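Local atomic coordinates of PA0833-PD protein (Pseudomonas aeruginosa PAO1, PDB entry 6JFW), a protein that probably anchors the outer membrane to the cell wall, its OmpA C-like periplasmic domain binding peptidoglycan. Residues A[92-97]-A[107-112]. Numbering follows the deposited sequence.
Sequences SVAGYL and LSTRGM
Leu107, the first residue of the strand 107-111, directs CD2 at the segment 92-97 of the helix 79-99. This methyl lies 3.9 Å from Ala94 O. It is also 4.3 Å from Ala94 CB, and its approach to Leu97 CB is the loosest of the three. Leucine's branched, apolar end suits this place because its CD2 can reach both Ala94 and Leu97, two residues about one turn apart on the same face of the helix, while the side chain also touches Val102 in the connecting loop. Leu97 turns its own CB toward the strand, yet its side chain also packs on Ala56 and Phe59 of the helix 49-61, so it joins three elements. Ser108 points away from the helix, a small polar group on the exposed side, and Thr109 brings the chain back. Its CG2 stands anti to the carbonyl carbon (chi1 of OG1 85°), and this methyl meets Ala94 CB at 3.5 Å, a tight carbon pair. The small alanine lets the helix come this close: the CA atoms of Ala94 and Thr109 are 7.2 Å apart. From Arg110 onward the strand leaves this part of the helix. No hydrogen bond crosses the contact. The axes of the two short segments run nearly antiparallel, at 162°, as expected where the helix 79-99 links the parallel strands 65-72 and 107-111 in a beta-alpha-beta crossover of the OmpA C-like fold, with strand 107-111 as an outer strand of the mixed sheet.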
loop_
_atom_site.group_PDB
_atom_site.type_symbol
_atom_site.label_atom_id
_atom_site.label_comp_id
_atom_site.label_asym_id
_atom_site.label_seq_id
_atom_site.Cartn_x
_atom_site.Cartn_y
_atom_site.Cartn_z
ATOM N N SER A 92 9.890 1.761 -1.035
ATOM C CA SER A 92 10.329 0.495 -0.459
ATOM C C SER A 92 9.397 -0.643 -0.846
ATOM O O SER A 92 9.853 -1.738 -1.197
ATOM C CB SER A 92 10.407 0.617 1.062
ATOM O OG SER A 92 11.448 1.494 1.452
ATOM N N VAL A 93 8.087 -0.405 -0.775
ATOM C CA VAL A 93 7.116 -1.429 -1.145
ATOM C C VAL A 93 7.262 -1.789 -2.618
ATOM O O VAL A 93 7.283 -2.969 -2.991
ATOM C CB VAL A 93 5.690 -0.951 -0.815
ATOM C CG1 VAL A 93 4.659 -1.935 -1.343
ATOM C CG2 VAL A 93 5.534 -0.756 0.686
ATOM N N ALA A 94 7.377 -0.772 -3.475
ATOM C CA ALA A 94 7.537 -1.016 -4.905
ATOM C C ALA A 94 8.834 -1.756 -5.201
ATOM O O ALA A 94 8.859 -2.672 -6.031
ATOM C CB ALA A 94 7.496 0.304 -5.670
ATOM N N GLY A 95 9.925 -1.364 -4.540
ATOM C CA GLY A 95 11.188 -2.055 -4.745
ATOM C C GLY A 95 11.122 -3.516 -4.346
ATOM O O GLY A 95 11.687 -4.380 -5.021
ATOM N N TYR A 96 10.424 -3.813 -3.247
ATOM C CA TYR A 96 10.262 -5.201 -2.828
ATOM C C TYR A 96 9.464 -5.991 -3.858
ATOM O O TYR A 96 9.862 -7.090 -4.260
ATOM C CB TYR A 96 9.580 -5.266 -1.461
ATOM C CG TYR A 96 9.574 -6.653 -0.855
ATOM C CD1 TYR A 96 8.578 -7.569 -1.174
ATOM C CD2 TYR A 96 10.566 -7.046 0.033
ATOM C CE1 TYR A 96 8.574 -8.837 -0.629
ATOM C CE2 TYR A 96 10.569 -8.313 0.585
ATOM C CZ TYR A 96 9.570 -9.204 0.251
ATOM O OH TYR A 96 9.568 -10.466 0.798
ATOM N N LEU A 97 8.328 -5.442 -4.295
ATOM C CA LEU A 97 7.483 -6.145 -5.256
ATOM C C LEU A 97 8.230 -6.426 -6.554
ATOM O O LEU A 97 8.075 -7.500 -7.146
ATOM C CB LEU A 97 6.217 -5.334 -5.528
ATOM C CG LEU A 97 5.207 -5.277 -4.382
ATOM C CD1 LEU A 97 4.118 -4.255 -4.673
ATOM C CD2 LEU A 97 4.601 -6.653 -4.140
ATOM N N LEU A 107 4.095 -0.651 -12.489
ATOM C CA LEU A 107 4.041 0.032 -11.206
ATOM C C LEU A 107 4.253 1.529 -11.377
ATOM O O LEU A 107 5.077 1.962 -12.187
ATOM C CB LEU A 107 5.107 -0.515 -10.252
ATOM C CG LEU A 107 4.805 -1.717 -9.359
ATOM C CD1 LEU A 107 4.036 -2.784 -10.106
ATOM C CD2 LEU A 107 6.107 -2.279 -8.828
ATOM N N SER A 108 3.506 2.311 -10.606
ATOM C CA SER A 108 3.798 3.720 -10.390
ATOM C C SER A 108 3.695 3.993 -8.898
ATOM O O SER A 108 2.917 3.346 -8.191
ATOM C CB SER A 108 2.846 4.638 -11.172
ATOM O OG SER A 108 1.526 4.573 -10.663
ATOM N N THR A 109 4.511 4.923 -8.406
ATOM C CA THR A 109 4.505 5.221 -6.981
ATOM C C THR A 109 4.470 6.721 -6.750
ATOM O O THR A 109 5.069 7.496 -7.503
ATOM C CB THR A 109 5.718 4.631 -6.247
ATOM O OG1 THR A 109 6.832 5.525 -6.354
ATOM C CG2 THR A 109 6.098 3.282 -6.822
ATOM N N ARG A 110 3.757 7.114 -5.697
ATOM C CA ARG A 110 3.679 8.494 -5.254
ATOM C C ARG A 110 3.772 8.533 -3.741
ATOM O O ARG A 110 3.441 7.562 -3.054
ATOM C CB ARG A 110 2.370 9.159 -5.691
ATOM C CG ARG A 110 1.798 8.585 -6.961
ATOM C CD ARG A 110 0.499 9.264 -7.356
ATOM N NE ARG A 110 0.487 10.679 -7.013
ATOM C CZ ARG A 110 -0.427 11.245 -6.232
ATOM N NH1 ARG A 110 -0.365 12.536 -5.967
ATOM N NH2 ARG A 110 -1.405 10.518 -5.717
ATOM N N GLY A 111 4.250 9.658 -3.229
ATOM C CA GLY A 111 4.004 10.064 -1.859
ATOM C C GLY A 111 2.963 11.170 -1.892
ATOM O O GLY A 111 2.991 12.027 -2.780
ATOM N N MET A 112 2.028 11.126 -0.949
ATOM C CA MET A 112 0.989 12.137 -0.862
ATOM C C MET A 112 1.027 12.906 0.443
ATOM O O MET A 112 0.224 13.829 0.626
ATOM C CB MET A 112 -0.388 11.495 -1.048
ATOM C CG MET A 112 -0.599 11.003 -2.453
ATOM S SD MET A 112 -1.758 12.040 -3.339
ATOM C CE MET A 112 -3.289 11.326 -2.768
#